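Local coordinates for protein lipoxygenase (Cyanothece sp., PDB 5EK8) that probably uses a non-heme iron to insert both atoms of molecular oxygen into polyunsaturated fatty acids, as a 9R-lipoxygenase, at residues S619-K631 with G656-I668. Sequence-based numbering, arbitrary orientation.
With FE2 (Fe (II) ion), chain B.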
loop_
_atom_site.group_PDB
_atom_site.type_symbol
_atom_site.label_atom_id
_atom_site.label_comp_id
_atom_site.label_asym_id
_atom_site.label_seq_id
_atom_site.Cartn_x
_atom_site.Cartn_y
_atom_site.Cartn_z
ATOM N N SER A 619 10.092 13.771 -1.462
ATOM C CA SER A 619 10.520 14.251 -0.150
ATOM C C SER A 619 9.411 14.157 0.895
ATOM O O SER A 619 9.666 13.853 2.063
ATOM C CB SER A 619 11.009 15.690 -0.262
ATOM O OG SER A 619 11.880 15.832 -1.371
ATOM N N VAL A 620 8.180 14.420 0.469
ATOM C CA VAL A 620 7.022 14.290 1.348
ATOM C C VAL A 620 6.772 12.829 1.708
ATOM O O VAL A 620 6.678 12.476 2.885
ATOM C CB VAL A 620 5.746 14.879 0.701
ATOM C CG1 VAL A 620 4.489 14.277 1.327
ATOM C CG2 VAL A 620 5.739 16.397 0.816
ATOM N N LEU A 621 6.677 11.984 0.684
ATOM C CA LEU A 621 6.330 10.580 0.863
ATOM C C LEU A 621 7.343 9.826 1.719
ATOM O O LEU A 621 6.964 8.957 2.504
ATOM C CB LEU A 621 6.181 9.887 -0.494
ATOM C CG LEU A 621 4.945 10.243 -1.326
ATOM C CD1 LEU A 621 4.818 9.312 -2.531
ATOM C CD2 LEU A 621 3.684 10.208 -0.473
ATOM N N ASN A 622 8.627 10.138 1.577
ATOM C CA ASN A 622 9.606 9.469 2.426
ATOM C C ASN A 622 9.849 10.244 3.729
ATOM O O ASN A 622 10.416 9.706 4.681
ATOM C CB ASN A 622 10.916 9.235 1.656
ATOM C CG ASN A 622 12.039 10.183 2.076
ATOM O OD1 ASN A 622 11.880 11.409 2.089
ATOM N ND2 ASN A 622 13.190 9.609 2.414
ATOM N N GLY A 623 9.401 11.499 3.773
ATOM C CA GLY A 623 9.585 12.340 4.944
ATOM C C GLY A 623 8.605 12.059 6.071
ATOM O O GLY A 623 8.885 12.348 7.236
ATOM N N ILE A 624 7.448 11.506 5.722
ATOM C CA ILE A 624 6.450 11.103 6.710
ATOM C C ILE A 624 6.712 9.665 7.146
ATOM O O ILE A 624 6.542 8.731 6.358
ATOM C CB ILE A 624 5.017 11.222 6.151
ATOM C CG1 ILE A 624 4.743 12.648 5.672
ATOM C CG2 ILE A 624 3.999 10.816 7.200
ATOM C CD1 ILE A 624 3.517 12.772 4.803
ATOM N N LYS A 625 7.121 9.483 8.398
ATOM C CA LYS A 625 7.565 8.171 8.851
ATOM C C LYS A 625 6.977 7.773 10.202
ATOM O O LYS A 625 7.695 7.679 11.193
ATOM C CB LYS A 625 9.096 8.138 8.916
ATOM C CG LYS A 625 9.695 6.743 8.844
ATOM C CD LYS A 625 11.140 6.792 8.386
ATOM C CE LYS A 625 11.646 5.408 8.013
ATOM N NZ LYS A 625 12.958 5.480 7.312
ATOM N N TYR A 626 5.671 7.529 10.231
ATOM C CA TYR A 626 4.996 7.068 11.439
ATOM C C TYR A 626 4.535 5.618 11.275
ATOM O O TYR A 626 3.915 5.258 10.270
ATOM C CB TYR A 626 3.809 7.981 11.761
ATOM C CG TYR A 626 3.063 7.648 13.035
ATOM C CD1 TYR A 626 3.285 8.369 14.199
ATOM C CD2 TYR A 626 2.119 6.625 13.071
ATOM C CE1 TYR A 626 2.603 8.078 15.365
ATOM C CE2 TYR A 626 1.434 6.324 14.237
ATOM C CZ TYR A 626 1.683 7.058 15.380
ATOM O OH TYR A 626 1.007 6.773 16.542
ATOM N N GLY A 627 4.831 4.790 12.273
ATOM C CA GLY A 627 4.454 3.388 12.237
ATOM C C GLY A 627 5.624 2.478 11.913
ATOM O O GLY A 627 5.792 2.041 10.771
ATOM N N LEU A 628 6.440 2.202 12.928
ATOM C CA LEU A 628 7.602 1.330 12.789
ATOM C C LEU A 628 7.498 0.156 13.755
ATOM O O LEU A 628 7.008 0.305 14.876
ATOM C CB LEU A 628 8.897 2.106 13.038
ATOM C CG LEU A 628 9.097 3.374 12.205
ATOM C CD1 LEU A 628 9.479 4.548 13.095
ATOM C CD2 LEU A 628 10.140 3.156 11.121
ATOM N N LEU A 629 7.957 -1.010 13.309
ATOM C CA LEU A 629 7.855 -2.240 14.088
ATOM C C LEU A 629 8.498 -2.119 15.468
ATOM O O LEU A 629 7.872 -2.440 16.480
ATOM C CB LEU A 629 8.491 -3.407 13.328
ATOM C CG LEU A 629 7.729 -3.954 12.120
ATOM C CD1 LEU A 629 8.509 -5.087 11.490
ATOM C CD2 LEU A 629 6.333 -4.420 12.523
ATOM N N VAL A 630 9.747 -1.661 15.502
ATOM C CA VAL A 630 10.476 -1.540 16.762
ATOM C C VAL A 630 9.845 -0.488 17.665
ATOM O O VAL A 630 9.545 -0.762 18.824
ATOM C CB VAL A 630 11.962 -1.179 16.541
ATOM C CG1 VAL A 630 12.680 -1.049 17.880
ATOM C CG2 VAL A 630 12.639 -2.227 15.670
ATOM N N LYS A 631 9.641 0.709 17.125
ATOM C CA LYS A 631 9.070 1.811 17.895
ATOM C C LYS A 631 7.670 1.479 18.409
ATOM O O LYS A 631 7.298 1.891 19.510
ATOM C CB LYS A 631 9.031 3.088 17.054
ATOM C CG LYS A 631 8.809 4.362 17.867
ATOM C CD LYS A 631 8.972 5.604 17.002
ATOM C CE LYS A 631 8.946 6.875 17.833
ATOM N NZ LYS A 631 7.668 7.033 18.585
ATOM N N GLY A 656 23.932 -3.065 6.672
ATOM C CA GLY A 656 23.731 -1.628 6.652
ATOM C C GLY A 656 22.277 -1.230 6.820
ATOM O O GLY A 656 21.821 -0.232 6.260
ATOM N N ILE A 657 21.548 -2.016 7.605
ATOM C CA ILE A 657 20.128 -1.776 7.824
ATOM C C ILE A 657 19.780 -1.646 9.308
ATOM O O ILE A 657 20.232 -2.434 10.141
ATOM C CB ILE A 657 19.281 -2.904 7.198
ATOM C CG1 ILE A 657 19.503 -2.942 5.683
ATOM C CG2 ILE A 657 17.809 -2.715 7.524
ATOM C CD1 ILE A 657 19.398 -4.329 5.081
ATOM N N ASP A 658 18.987 -0.629 9.628
ATOM C CA ASP A 658 18.446 -0.467 10.969
ATOM C C ASP A 658 17.034 -1.049 11.028
ATOM O O ASP A 658 16.124 -0.564 10.355
ATOM C CB ASP A 658 18.442 1.012 11.372
ATOM C CG ASP A 658 18.302 1.217 12.873
ATOM O OD1 ASP A 658 17.821 0.293 13.566
ATOM O OD2 ASP A 658 18.676 2.310 13.360
ATOM N N ILE A 659 16.854 -2.087 11.838
ATOM C CA ILE A 659 15.546 -2.713 12.004
ATOM C C ILE A 659 14.518 -1.715 12.522
ATOM O O ILE A 659 13.312 -1.928 12.393
ATOM C CB ILE A 659 15.614 -3.913 12.964
ATOM C CG1 ILE A 659 16.080 -3.466 14.353
ATOM C CG2 ILE A 659 16.564 -4.965 12.423
ATOM C CD1 ILE A 659 16.111 -4.584 15.371
ATOM N N GLY A 660 15.005 -0.623 13.107
ATOM C CA GLY A 660 14.145 0.428 13.615
ATOM C C GLY A 660 13.564 1.279 12.503
ATOM O O GLY A 660 12.663 2.081 12.737
ATOM N N ASN A 661 14.078 1.102 11.289
ATOM C CA ASN A 661 13.576 1.831 10.131
ATOM C C ASN A 661 12.573 1.014 9.323
ATOM O O ASN A 661 12.107 1.451 8.271
ATOM C CB ASN A 661 14.735 2.266 9.234
ATOM C CG ASN A 661 15.351 3.583 9.676
ATOM O OD1 ASN A 661 14.654 4.481 10.152
ATOM N ND2 ASN A 661 16.663 3.703 9.517
ATOM N N ILE A 662 12.242 -0.171 9.823
ATOM C CA ILE A 662 11.263 -1.030 9.172
ATOM C C ILE A 662 9.847 -0.645 9.584
ATOM O O ILE A 662 9.485 -0.746 10.757
ATOM C CB ILE A 662 11.505 -2.512 9.507
ATOM C CG1 ILE A 662 12.892 -2.941 9.026
ATOM C CG2 ILE A 662 10.429 -3.377 8.875
ATOM C CD1 ILE A 662 13.272 -4.352 9.410
ATOM N N ARG A 663 9.047 -0.216 8.613
ATOM C CA ARG A 663 7.686 0.237 8.886
ATOM C C ARG A 663 6.756 -0.922 9.221
ATOM O O ARG A 663 6.954 -2.041 8.759
ATOM C CB ARG A 663 7.132 1.019 7.692
ATOM C CG ARG A 663 7.873 2.311 7.374
ATOM C CD ARG A 663 7.261 2.976 6.157
ATOM N NE ARG A 663 7.807 4.301 5.883
ATOM C CZ ARG A 663 7.260 5.441 6.295
ATOM N NH1 ARG A 663 6.152 5.427 7.027
ATOM N NH2 ARG A 663 7.837 6.596 5.982
ATOM N N THR A 664 5.743 -0.640 10.034
ATOM C CA THR A 664 4.773 -1.643 10.462
ATOM C C THR A 664 3.709 -1.865 9.390
ATOM O O THR A 664 3.209 -2.978 9.199
ATOM C CB THR A 664 4.080 -1.224 11.786
ATOM O OG1 THR A 664 5.048 -1.127 12.836
ATOM C CG2 THR A 664 3.013 -2.226 12.188
ATOM N N LEU A 665 3.382 -0.796 8.676
ATOM C CA LEU A 665 2.227 -0.802 7.793
ATOM C C LEU A 665 2.433 0.085 6.574
ATOM O O LEU A 665 3.501 0.671 6.380
ATOM C CB LEU A 665 0.980 -0.346 8.558
ATOM C CG LEU A 665 0.794 1.160 8.808
ATOM C CD1 LEU A 665 -0.522 1.428 9.518
ATOM C CD2 LEU A 665 1.946 1.775 9.595
ATOM N N ILE A 666 1.396 0.164 5.750
ATOM C CA ILE A 666 1.377 1.064 4.608
ATOM C C ILE A 666 0.380 2.183 4.870
ATOM O O ILE A 666 -0.827 1.967 4.792
ATOM C CB ILE A 666 0.999 0.328 3.302
ATOM C CG1 ILE A 666 1.934 -0.867 3.073
ATOM C CG2 ILE A 666 1.009 1.294 2.123
ATOM C CD1 ILE A 666 1.644 -1.658 1.824
ATOM N N ASN A 667 0.882 3.370 5.198
ATOM C CA ASN A 667 0.025 4.537 5.382
ATOM C C ASN A 667 0.616 5.763 4.716
ATOM O O ASN A 667 0.173 6.880 4.958
ATOM C CB ASN A 667 -0.225 4.820 6.866
ATOM C CG ASN A 667 1.057 4.920 7.671
ATOM O OD1 ASN A 667 2.161 4.904 7.121
ATOM N ND2 ASN A 667 0.913 5.026 8.989
ATOM N N ILE A 668 1.624 5.539 3.881
ATOM C CA ILE A 668 2.206 6.591 3.059
ATOM C C ILE A 668 2.636 5.969 1.729
ATOM O O ILE A 668 2.722 6.599 0.670
ATOM C CB ILE A 668 3.407 7.263 3.752
ATOM C CG1 ILE A 668 3.802 8.530 2.992
ATOM C CG2 ILE A 668 4.576 6.285 3.882
ATOM C CD1 ILE A 668 2.702 9.567 2.961
ATOM O OXT ILE A 668 2.897 4.768 1.705
HETATM FE FE FE2 B . 3.858 4.073 -0.443
#
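The extended side chain of Arg663 crosses to the 619-631 segment, where NH2 donates a hydrogen bond to Ile624 O, close to the guanidinium plane (N-H...O 162°). Lys625 CG lies over one face and Ile668 CG2 over the other, both near the rim, while NE forms a salt bridge with Asp575; these probably limit its rotation and balance its charge. Replacing it with alanine would probably leave Ile624 O and Asp575 without this partner and open a gap between Lys625 and Ile668. Asn667 ND2, its amide coplanar with the acceptor, hydrogen-bonds Tyr626 O at 3.3 Å from above the carbonyl plane. Leu628 and Arg663 form a single beta bridge, through Thr664 N to Gly627 O (2.8 Å) and Leu629 N to Ile662 O (3.0 Å). At Gly627's backbone angles a CB would be jammed against the preceding carbonyl oxygen, hence glycine. This pairing leads into the lipoxygenase iron site, where the C-terminal carboxylate binds iron through Ile668 OXT at 2.5 Å, beside His359, His364 and His570. With CG1 anti to the backbone N (chi1 -169°), Ile668 brings CD1 within 3.6 Å of Leu621 CD2 and against Ile624 CD1. At the far end, branched Val630 sets CG2 against Ile659 CG1.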